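Local coordinates for DUF3501 family protein (Burkholderia pseudomallei K96243, PDB 3FJV) that is of unknown function, a DUF3501 family protein built on one antiparallel sheet flanked by helices and found as a two-chain assembly, at residues D83-I93 against S142-L151; L108-V119 against A163-Y174. One frame throughout, in Å; residues are numbered along the deposited sequence.

Contact 1 of 2, residues D83-I93 against S142-L151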
loop_
_atom_site.group_PDB
_atom_site.type_symbol
_atom_site.label_atom_id
_atom_site.label_comp_id
_atom_site.label_asym_id
_atom_site.label_seq_id
_atom_site.Cartn_x
_atom_site.Cartn_y
_atom_site.Cartn_z
ATOM N N ASP A 83 -9.563 -17.551 15.080
ATOM C CA ASP A 83 -10.204 -18.812 14.814
ATOM C C ASP A 83 -10.284 -19.725 16.004
ATOM O O ASP A 83 -10.760 -20.859 15.853
ATOM C CB ASP A 83 -9.520 -19.543 13.672
ATOM C CG ASP A 83 -8.087 -19.774 13.922
ATOM O OD1 ASP A 83 -7.651 -19.690 15.109
ATOM O OD2 ASP A 83 -7.380 -20.021 12.922
ATOM N N GLY A 84 -9.821 -19.276 17.172
ATOM C CA GLY A 84 -9.767 -20.164 18.332
ATOM C C GLY A 84 -8.364 -20.294 18.952
ATOM O O GLY A 84 -8.234 -20.340 20.143
ATOM N N SER A 85 -7.343 -20.347 18.105
ATOM C CA SER A 85 -5.984 -20.555 18.543
ATOM C C SER A 85 -5.010 -19.488 18.064
ATOM O O SER A 85 -3.809 -19.624 18.255
ATOM C CB SER A 85 -5.518 -21.933 18.097
ATOM O OG SER A 85 -6.005 -22.932 18.988
ATOM N N ASN A 86 -5.544 -18.432 17.469
ATOM C CA ASN A 86 -4.700 -17.376 17.007
ATOM C C ASN A 86 -5.299 -15.998 17.172
ATOM O O ASN A 86 -6.520 -15.757 17.047
ATOM C CB ASN A 86 -4.359 -17.592 15.563
ATOM C CG ASN A 86 -5.564 -17.843 14.749
ATOM O OD1 ASN A 86 -6.660 -17.378 15.093
ATOM N ND2 ASN A 86 -5.408 -18.617 13.694
ATOM N N LEU A 87 -4.421 -15.090 17.498
ATOM C CA LEU A 87 -4.791 -13.685 17.513
ATOM C C LEU A 87 -4.444 -13.137 16.109
ATOM O O LEU A 87 -3.419 -13.541 15.478
ATOM C CB LEU A 87 -3.984 -12.990 18.580
ATOM C CG LEU A 87 -4.153 -13.493 20.018
ATOM C CD1 LEU A 87 -3.211 -12.751 21.008
ATOM C CD2 LEU A 87 -5.598 -13.339 20.443
ATOM N N LYS A 88 -5.302 -12.261 15.613
ATOM C CA LYS A 88 -5.133 -11.612 14.313
ATOM C C LYS A 88 -4.995 -10.101 14.531
ATOM O O LYS A 88 -5.707 -9.546 15.350
ATOM C CB LYS A 88 -6.326 -11.913 13.370
ATOM C CG LYS A 88 -6.680 -13.392 13.129
ATOM C CD LYS A 88 -5.639 -14.135 12.417
ATOM C CE LYS A 88 -6.110 -15.564 12.024
ATOM N NZ LYS A 88 -7.180 -15.573 11.002
ATOM N N ALA A 89 -4.089 -9.452 13.786
ATOM C CA ALA A 89 -3.816 -8.016 13.910
ATOM C C ALA A 89 -3.475 -7.367 12.549
ATOM O O ALA A 89 -2.957 -8.009 11.629
ATOM C CB ALA A 89 -2.713 -7.716 14.975
ATOM N N THR A 90 -3.919 -6.139 12.383
ATOM C CA THR A 90 -3.503 -5.284 11.299
ATOM C C THR A 90 -2.342 -4.446 11.839
ATOM O O THR A 90 -2.464 -3.767 12.873
ATOM C CB THR A 90 -4.672 -4.366 10.814
ATOM O OG1 THR A 90 -5.737 -5.191 10.308
ATOM C CG2 THR A 90 -4.166 -3.432 9.708
ATOM N N LEU A 91 -1.215 -4.535 11.144
ATOM C CA LEU A 91 -0.026 -3.748 11.440
ATOM C C LEU A 91 0.018 -2.580 10.457
ATOM O O LEU A 91 -0.082 -2.773 9.237
ATOM C CB LEU A 91 1.253 -4.573 11.287
ATOM C CG LEU A 91 2.632 -3.887 11.470
ATOM C CD1 LEU A 91 2.970 -3.481 12.886
ATOM C CD2 LEU A 91 3.776 -4.814 10.991
ATOM N N GLN A 92 0.216 -1.384 10.996
ATOM C CA GLN A 92 0.370 -0.193 10.161
ATOM C C GLN A 92 1.684 0.462 10.495
ATOM O O GLN A 92 2.050 0.568 11.653
ATOM C CB GLN A 92 -0.785 0.786 10.344
ATOM C CG GLN A 92 -2.108 0.220 9.792
ATOM C CD GLN A 92 -3.144 1.293 9.521
ATOM O OE1 GLN A 92 -2.924 2.181 8.666
ATOM N NE2 GLN A 92 -4.289 1.208 10.204
ATOM N N ILE A 93 2.400 0.862 9.454
ATOM C CA ILE A 93 3.678 1.561 9.553
ATOM C C ILE A 93 3.349 2.983 9.140
ATOM O O ILE A 93 2.836 3.184 8.031
ATOM C CB ILE A 93 4.697 0.934 8.569
ATOM C CG1 ILE A 93 4.907 -0.543 8.899
ATOM C CG2 ILE A 93 6.072 1.651 8.632
ATOM C CD1 ILE A 93 5.510 -1.342 7.720
ATOM N N SER A 142 4.386 -2.544 1.901
ATOM C CA SER A 142 3.064 -2.019 2.156
ATOM C C SER A 142 3.197 -1.387 3.534
ATOM O O SER A 142 3.949 -1.861 4.373
ATOM C CB SER A 142 2.009 -3.156 2.087
ATOM O OG SER A 142 0.657 -2.701 2.284
ATOM N N ALA A 143 2.539 -0.265 3.740
ATOM C CA ALA A 143 2.449 0.300 5.072
ATOM C C ALA A 143 1.461 -0.521 5.908
ATOM O O ALA A 143 1.259 -0.198 7.085
ATOM C CB ALA A 143 2.004 1.780 5.000
ATOM N N VAL A 144 0.770 -1.502 5.297
ATOM C CA VAL A 144 -0.278 -2.285 6.019
ATOM C C VAL A 144 -0.075 -3.789 5.822
ATOM O O VAL A 144 0.021 -4.252 4.706
ATOM C CB VAL A 144 -1.699 -1.886 5.626
ATOM C CG1 VAL A 144 -2.755 -2.666 6.445
ATOM C CG2 VAL A 144 -1.914 -0.373 5.834
ATOM N N HIS A 145 -0.047 -4.549 6.918
ATOM C CA HIS A 145 0.123 -6.001 6.855
ATOM C C HIS A 145 -0.924 -6.673 7.738
ATOM O O HIS A 145 -1.390 -6.082 8.701
ATOM C CB HIS A 145 1.514 -6.355 7.365
ATOM C CG HIS A 145 2.613 -5.820 6.503
ATOM N ND1 HIS A 145 3.121 -6.527 5.432
ATOM C CD2 HIS A 145 3.304 -4.649 6.549
ATOM C CE1 HIS A 145 4.069 -5.806 4.846
ATOM N NE2 HIS A 145 4.216 -4.676 5.519
ATOM N N PHE A 146 -1.323 -7.879 7.369
ATOM C CA PHE A 146 -2.262 -8.688 8.157
ATOM C C PHE A 146 -1.455 -9.775 8.857
ATOM O O PHE A 146 -0.747 -10.567 8.196
ATOM C CB PHE A 146 -3.302 -9.295 7.219
ATOM C CG PHE A 146 -4.305 -8.308 6.636
ATOM C CD1 PHE A 146 -4.426 -6.994 7.087
ATOM C CD2 PHE A 146 -5.206 -8.749 5.642
ATOM C CE1 PHE A 146 -5.362 -6.126 6.554
ATOM C CE2 PHE A 146 -6.147 -7.872 5.101
ATOM C CZ PHE A 146 -6.216 -6.539 5.587
ATOM N N LEU A 147 -1.462 -9.775 10.191
ATOM C CA LEU A 147 -0.654 -10.715 10.947
ATOM C C LEU A 147 -1.520 -11.776 11.681
ATOM O O LEU A 147 -2.674 -11.490 12.117
ATOM C CB LEU A 147 0.204 -9.974 11.967
ATOM C CG LEU A 147 1.068 -8.798 11.527
ATOM C CD1 LEU A 147 1.906 -8.263 12.740
ATOM C CD2 LEU A 147 1.908 -9.107 10.342
ATOM N N ARG A 148 -0.937 -12.968 11.862
ATOM C CA ARG A 148 -1.543 -14.054 12.619
ATOM C C ARG A 148 -0.524 -14.495 13.686
ATOM O O ARG A 148 0.610 -14.731 13.368
ATOM C CB ARG A 148 -1.836 -15.223 11.666
ATOM C CG ARG A 148 -2.168 -16.553 12.280
ATOM C CD ARG A 148 -2.734 -17.535 11.241
ATOM N NE ARG A 148 -1.755 -18.188 10.364
ATOM C CZ ARG A 148 -1.045 -19.266 10.698
ATOM N NH1 ARG A 148 -1.144 -19.781 11.925
ATOM N NH2 ARG A 148 -0.184 -19.796 9.825
ATOM N N PHE A 149 -0.938 -14.602 14.944
ATOM C CA PHE A 149 -0.073 -15.119 15.995
ATOM C C PHE A 149 -0.710 -16.411 16.516
ATOM O O PHE A 149 -1.793 -16.364 17.092
ATOM C CB PHE A 149 -0.008 -14.109 17.149
ATOM C CG PHE A 149 0.672 -12.808 16.805
ATOM C CD1 PHE A 149 2.054 -12.661 16.929
ATOM C CD2 PHE A 149 -0.094 -11.680 16.461
ATOM C CE1 PHE A 149 2.660 -11.445 16.629
ATOM C CE2 PHE A 149 0.506 -10.477 16.205
ATOM C CZ PHE A 149 1.891 -10.364 16.281
ATOM N N GLU A 150 -0.032 -17.551 16.380
ATOM C CA GLU A 150 -0.626 -18.817 16.765
ATOM C C GLU A 150 -0.170 -19.192 18.192
ATOM O O GLU A 150 1.024 -19.189 18.511
ATOM C CB GLU A 150 -0.312 -19.902 15.723
ATOM C CG GLU A 150 -1.362 -21.032 15.655
ATOM C CD GLU A 150 -2.668 -20.649 14.974
ATOM O OE1 GLU A 150 -2.696 -19.762 14.078
ATOM O OE2 GLU A 150 -3.697 -21.261 15.336
ATOM N N LEU A 151 -1.151 -19.423 19.077
ATOM C CA LEU A 151 -0.860 -19.712 20.482
ATOM C C LEU A 151 -1.212 -21.129 20.867
ATOM O O LEU A 151 -2.314 -21.622 20.558
ATOM C CB LEU A 151 -1.598 -18.742 21.415
ATOM C CG LEU A 151 -1.113 -17.314 21.690
ATOM C CD1 LEU A 151 -0.798 -16.475 20.454
ATOM C CD2 LEU A 151 -2.199 -16.606 22.556
#
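Strands 86-93 and 144-150 run antiparallel at 162°, from Asn86 beside Glu150 to Gln92 beside Val144, as neighbours in the middle of the antiparallel sheet. Leu87 with Phe149, Ala89 with Leu147 and Leu91 with His145 are the hydrogen-bonded pairs. On the face they share, Leu147 CD1 touches Leu91 CB at 4.0 Å, and Ala89 CB sits at the edge of the Phe149 ring, 4.4 Å from CE2. Asn86, Lys88, Thr90 and Gln92 share the other face with Val144, Phe146, Arg148 and Glu150. Thr90 CG2 meets Val144 CG1 at 3.6 Å, while Thr90 OG1 is hydrogen-bonded to Glu46 OE2, just after strand 41-45. The aliphatic parts of Lys88 and Arg148 lie side by side, Lys88 CE 4.0 Å from Arg148 CD. Arg102 of the second subunit makes a cation-pi contact with Phe146. An Asx turn at Asp83 leads into the first strand. In the conformers described (both residues have a second), Glu150 bends at chi2 (75°) toward Asn86, amide and carboxylate planes 81° apart. Arg148 NE pairs with Glu131. Glu150 OE1 accepts from Asn86 ND2 on its syn side at 3.0 Å, and Arg148 NH1 salt-bridges it from above the carboxylate plane at 2.7 Å.

Contact 2 of 2, residues L108-V119 against A163-Y174; sequences LVGIEDRVFLRV and APLSIGCDHPHY
Arg114 grips Asp170 side-on, beside the antiparallel pairing of strands 115-119 and 165-169. NE reaches Asp170 OD1 at 2.7 Å and NH2 reaches Asp170 OD2 at 3.0 Å, both on the syn side. The guanidinium and carboxylate planes are only 15° apart. Bends at chi2 and chi3 bring the guanidinium edge alongside the carboxylate. The backbones join here too, since Asp170 N donates to Arg114 O.

Further along, Phe116 and Gly168 are an antiparallel hydrogen-bonded pair, Phe116 N to Gly168 O and Gly168 N to Phe116 O. The CG of Phe116 stands between the backbone N and the carbonyl carbon (chi1 65°), which turns the ring across to the neighbouring strand. Gly168 CA sits under one face in a CH-pi contact, 3.9 Å from the ring centroid. The absence of a side chain on Gly168 permits this close approach. On the opposite face of the sheet, Leu117 CD2 packs against Leu165 CD1 at 3.7 Å.

The loops carry the contact beyond the strands. His171 NE2 donates to Val109 O at 3.0 Å, with the oxygen in the ring plane. His173 N donates to His171 ND1, so both ring nitrogens are engaged and the ring is fixed in its rotation. Ile111 CD1 presses on Tyr174 CB at 3.5 Å.

In the next shell, Tyr126 OH bonds Asp170 OD2, and its ring meets Phe116. Tyr174 OH bonds Ile37 O and His40 N. With NE2 donating and ND1 accepting, His171 is consistent with a neutral ring protonated on NE2, while the Arg114-Asp170 pair probably balances its own charge.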
loop_
_atom_site.group_PDB
_atom_site.type_symbol
_atom_site.label_atom_id
_atom_site.label_comp_id
_atom_site.label_asym_id
_atom_site.label_seq_id
_atom_site.Cartn_x
_atom_site.Cartn_y
_atom_site.Cartn_z
ATOM N N LEU A 108 12.753 -1.058 6.195
ATOM C CA LEU A 108 11.983 -1.959 7.069
ATOM C C LEU A 108 11.446 -3.195 6.373
ATOM O O LEU A 108 10.635 -3.930 6.940
ATOM C CB LEU A 108 10.840 -1.182 7.706
ATOM C CG LEU A 108 11.274 -0.061 8.658
ATOM C CD1 LEU A 108 10.059 0.543 9.293
ATOM C CD2 LEU A 108 12.229 -0.522 9.714
ATOM N N VAL A 109 11.922 -3.484 5.162
ATOM C CA VAL A 109 11.471 -4.693 4.470
ATOM C C VAL A 109 11.535 -5.917 5.405
ATOM O O VAL A 109 12.500 -6.137 6.139
ATOM C CB VAL A 109 12.309 -4.959 3.198
ATOM C CG1 VAL A 109 13.757 -5.099 3.571
ATOM C CG2 VAL A 109 11.791 -6.191 2.470
ATOM N N GLY A 110 10.461 -6.684 5.420
ATOM C CA GLY A 110 10.410 -7.905 6.227
ATOM C C GLY A 110 10.078 -7.663 7.692
ATOM O O GLY A 110 10.024 -8.599 8.465
ATOM N N ILE A 111 9.813 -6.425 8.081
ATOM C CA ILE A 111 9.458 -6.151 9.500
ATOM C C ILE A 111 8.219 -6.895 9.983
ATOM O O ILE A 111 8.131 -7.289 11.144
ATOM C CB ILE A 111 9.315 -4.628 9.778
ATOM C CG1 ILE A 111 9.362 -4.371 11.279
ATOM C CG2 ILE A 111 8.051 -4.026 9.120
ATOM C CD1 ILE A 111 9.556 -2.897 11.652
ATOM N N GLU A 112 7.257 -7.103 9.101
ATOM C CA GLU A 112 6.037 -7.831 9.457
ATOM C C GLU A 112 6.272 -9.262 9.949
ATOM O O GLU A 112 5.406 -9.829 10.593
ATOM C CB GLU A 112 5.049 -7.829 8.301
ATOM C CG GLU A 112 5.446 -8.657 7.060
ATOM C CD GLU A 112 6.437 -7.931 6.125
ATOM O OE1 GLU A 112 6.977 -6.891 6.511
ATOM O OE2 GLU A 112 6.666 -8.403 5.006
ATOM N N ASP A 113 7.439 -9.829 9.626
ATOM C CA ASP A 113 7.844 -11.170 10.061
ATOM C C ASP A 113 8.603 -11.150 11.399
ATOM O O ASP A 113 8.878 -12.207 11.929
ATOM C CB ASP A 113 8.862 -11.783 9.063
ATOM C CG ASP A 113 8.368 -11.814 7.658
ATOM O OD1 ASP A 113 7.169 -12.045 7.462
ATOM O OD2 ASP A 113 9.211 -11.685 6.732
ATOM N N ARG A 114 8.962 -9.964 11.910
ATOM C CA ARG A 114 9.885 -9.831 13.058
ATOM C C ARG A 114 9.207 -9.290 14.313
ATOM O O ARG A 114 9.848 -9.115 15.326
ATOM C CB ARG A 114 11.060 -8.938 12.690
ATOM C CG ARG A 114 11.814 -9.313 11.445
ATOM C CD ARG A 114 12.142 -10.777 11.352
ATOM N NE ARG A 114 12.801 -11.313 12.547
ATOM C CZ ARG A 114 13.181 -12.582 12.674
ATOM N NH1 ARG A 114 13.009 -13.420 11.679
ATOM N NH2 ARG A 114 13.772 -13.009 13.790
ATOM N N VAL A 115 7.889 -9.109 14.244
ATOM C CA VAL A 115 7.065 -8.726 15.387
ATOM C C VAL A 115 6.685 -9.982 16.121
ATOM O O VAL A 115 6.183 -10.910 15.548
ATOM C CB VAL A 115 5.776 -7.966 14.953
ATOM C CG1 VAL A 115 4.775 -7.846 16.147
ATOM C CG2 VAL A 115 6.146 -6.587 14.358
ATOM N N PHE A 116 6.902 -10.004 17.428
ATOM C CA PHE A 116 6.602 -11.177 18.251
ATOM C C PHE A 116 5.868 -10.855 19.525
ATOM O O PHE A 116 6.042 -9.770 20.099
ATOM C CB PHE A 116 7.875 -11.944 18.597
ATOM C CG PHE A 116 8.839 -11.181 19.466
ATOM C CD1 PHE A 116 9.737 -10.317 18.903
ATOM C CD2 PHE A 116 8.840 -11.342 20.843
ATOM C CE1 PHE A 116 10.637 -9.615 19.664
ATOM C CE2 PHE A 116 9.735 -10.615 21.633
ATOM C CZ PHE A 116 10.636 -9.748 21.026
ATOM N N LEU A 117 5.071 -11.818 19.997
ATOM C CA LEU A 117 4.393 -11.757 21.290
ATOM C C LEU A 117 5.056 -12.733 22.249
ATOM O O LEU A 117 5.549 -13.782 21.816
ATOM C CB LEU A 117 2.916 -12.257 21.149
ATOM C CG LEU A 117 1.795 -11.429 20.599
ATOM C CD1 LEU A 117 0.530 -12.251 20.403
ATOM C CD2 LEU A 117 1.519 -10.302 21.557
ATOM N N ARG A 118 4.994 -12.473 23.550
ATOM C CA ARG A 118 5.394 -13.478 24.536
ATOM C C ARG A 118 4.418 -13.487 25.703
ATOM O O ARG A 118 4.248 -12.475 26.383
ATOM C CB ARG A 118 6.814 -13.217 25.044
ATOM C CG ARG A 118 7.352 -14.368 25.886
ATOM C CD ARG A 118 8.553 -13.990 26.733
ATOM N NE ARG A 118 9.823 -14.154 26.038
ATOM C CZ ARG A 118 10.670 -15.160 26.252
ATOM N NH1 ARG A 118 10.374 -16.110 27.134
ATOM N NH2 ARG A 118 11.817 -15.214 25.581
ATOM N N VAL A 119 3.746 -14.633 25.920
ATOM C CA VAL A 119 2.824 -14.794 27.057
ATOM C C VAL A 119 3.649 -15.240 28.236
ATOM O O VAL A 119 4.263 -16.307 28.200
ATOM C CB VAL A 119 1.752 -15.882 26.825
ATOM C CG1 VAL A 119 0.866 -16.015 28.064
ATOM C CG2 VAL A 119 0.930 -15.583 25.610
ATOM N N ALA A 163 -2.029 -13.650 32.795
ATOM C CA ALA A 163 -0.572 -13.502 32.811
ATOM C C ALA A 163 -0.197 -12.280 31.994
ATOM O O ALA A 163 -0.995 -11.823 31.199
ATOM C CB ALA A 163 0.150 -14.743 32.246
ATOM N N PRO A 164 1.017 -11.773 32.168
ATOM C CA PRO A 164 1.509 -10.628 31.340
ATOM C C PRO A 164 1.670 -11.035 29.909
ATOM O O PRO A 164 2.053 -12.182 29.665
ATOM C CB PRO A 164 2.875 -10.316 31.927
ATOM C CG PRO A 164 2.962 -10.998 33.203
ATOM C CD PRO A 164 1.905 -12.051 33.304
ATOM N N LEU A 165 1.312 -10.141 28.977
ATOM C CA LEU A 165 1.580 -10.335 27.570
ATOM C C LEU A 165 2.481 -9.199 27.073
ATOM O O LEU A 165 2.182 -8.023 27.287
ATOM C CB LEU A 165 0.274 -10.335 26.798
ATOM C CG LEU A 165 0.331 -10.525 25.300
ATOM C CD1 LEU A 165 0.976 -11.840 24.906
ATOM C CD2 LEU A 165 -1.101 -10.389 24.759
ATOM N N SER A 166 3.587 -9.558 26.441
ATOM C CA SER A 166 4.579 -8.587 25.975
ATOM C C SER A 166 4.685 -8.682 24.450
ATOM O O SER A 166 4.440 -9.766 23.861
ATOM C CB SER A 166 5.947 -8.890 26.664
ATOM O OG SER A 166 5.803 -8.691 28.051
ATOM N N ILE A 167 5.028 -7.551 23.819
ATOM C CA ILE A 167 5.224 -7.469 22.377
ATOM C C ILE A 167 6.573 -6.807 22.082
ATOM O O ILE A 167 6.989 -5.848 22.762
ATOM C CB ILE A 167 4.076 -6.720 21.685
ATOM C CG1 ILE A 167 4.161 -6.822 20.168
ATOM C CG2 ILE A 167 4.048 -5.255 22.078
ATOM C CD1 ILE A 167 2.933 -6.250 19.512
ATOM N N GLY A 168 7.281 -7.347 21.109
ATOM C CA GLY A 168 8.591 -6.822 20.696
ATOM C C GLY A 168 8.796 -6.859 19.189
ATOM O O GLY A 168 7.935 -7.313 18.443
ATOM N N CYS A 169 9.940 -6.359 18.748
ATOM C CA CYS A 169 10.366 -6.492 17.361
ATOM C C CYS A 169 11.898 -6.639 17.329
ATOM O O CYS A 169 12.602 -5.851 17.966
ATOM C CB CYS A 169 9.981 -5.230 16.587
ATOM S SG CYS A 169 10.323 -5.331 14.801
ATOM N N ASP A 170 12.398 -7.588 16.546
ATOM C CA ASP A 170 13.834 -7.808 16.444
ATOM C C ASP A 170 14.391 -7.545 15.052
ATOM O O ASP A 170 15.508 -7.963 14.758
ATOM C CB ASP A 170 14.227 -9.219 16.941
ATOM C CG ASP A 170 13.714 -10.347 16.051
ATOM O OD1 ASP A 170 13.089 -10.097 14.989
ATOM O OD2 ASP A 170 13.957 -11.509 16.421
ATOM N N HIS A 171 13.618 -6.845 14.221
ATOM C CA HIS A 171 14.140 -6.299 12.997
ATOM C C HIS A 171 15.372 -5.392 13.286
ATOM O O HIS A 171 15.335 -4.542 14.177
ATOM C CB HIS A 171 13.062 -5.538 12.212
ATOM C CG HIS A 171 13.449 -5.211 10.799
ATOM N ND1 HIS A 171 14.342 -4.199 10.484
ATOM C CD2 HIS A 171 13.067 -5.760 9.615
ATOM C CE1 HIS A 171 14.491 -4.140 9.170
ATOM N NE2 HIS A 171 13.729 -5.074 8.616
ATOM N N PRO A 172 16.456 -5.565 12.518
ATOM C CA PRO A 172 17.675 -4.792 12.770
ATOM C C PRO A 172 17.534 -3.316 12.640
ATOM O O PRO A 172 18.239 -2.603 13.329
ATOM C CB PRO A 172 18.650 -5.318 11.707
ATOM C CG PRO A 172 18.210 -6.709 11.516
ATOM C CD PRO A 172 16.698 -6.563 11.477
ATOM N N HIS A 173 16.647 -2.839 11.778
ATOM C CA HIS A 173 16.367 -1.382 11.724
ATOM C C HIS A 173 15.175 -0.912 12.569
ATOM O O HIS A 173 14.792 0.241 12.461
ATOM C CB HIS A 173 16.202 -0.914 10.275
ATOM C CG HIS A 173 17.436 -1.125 9.462
ATOM N ND1 HIS A 173 18.505 -0.253 9.503
ATOM C CD2 HIS A 173 17.813 -2.145 8.655
ATOM C CE1 HIS A 173 19.472 -0.707 8.724
ATOM N NE2 HIS A 173 19.083 -1.854 8.203
ATOM N N TYR A 174 14.604 -1.796 13.390
ATOM C CA TYR A 174 13.514 -1.416 14.306
ATOM C C TYR A 174 13.500 -2.297 15.555
ATOM O O TYR A 174 12.506 -2.976 15.861
ATOM C CB TYR A 174 12.158 -1.443 13.575
ATOM C CG TYR A 174 11.124 -0.517 14.174
ATOM C CD1 TYR A 174 11.048 0.809 13.792
ATOM C CD2 TYR A 174 10.183 -0.982 15.114
ATOM C CE1 TYR A 174 10.095 1.684 14.371
ATOM C CE2 TYR A 174 9.235 -0.111 15.687
ATOM C CZ TYR A 174 9.180 1.198 15.288
ATOM O OH TYR A 174 8.233 2.037 15.828
HETATM O O HOH W 1 5.220 -11.407 28.841
#

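In the fold
Both contacts belong to one antiparallel sheet, with centres about 12 Å apart. Contact 1 pairs strands 86-93 and 144-150 close to the centre of the molecule. Contact 2, its centre about 14 Å from that of the chain, pairs strands 115-119 and 165-169 toward the end of the sheet closed by strand 176-180. Strand 125-129 lies between them and pairs with 144-150 on one side and 115-119 on the other. The four segments alternate along the chain: 83-93, 108-119, 142-151, 163-174. The two pairings are therefore interlocked in sequence. Phe149 packs on Val115 and Leu117 across strand 125-129. Separately, Glu112 of the 3-10 turn touches His145 and Leu147 of strand 144-150.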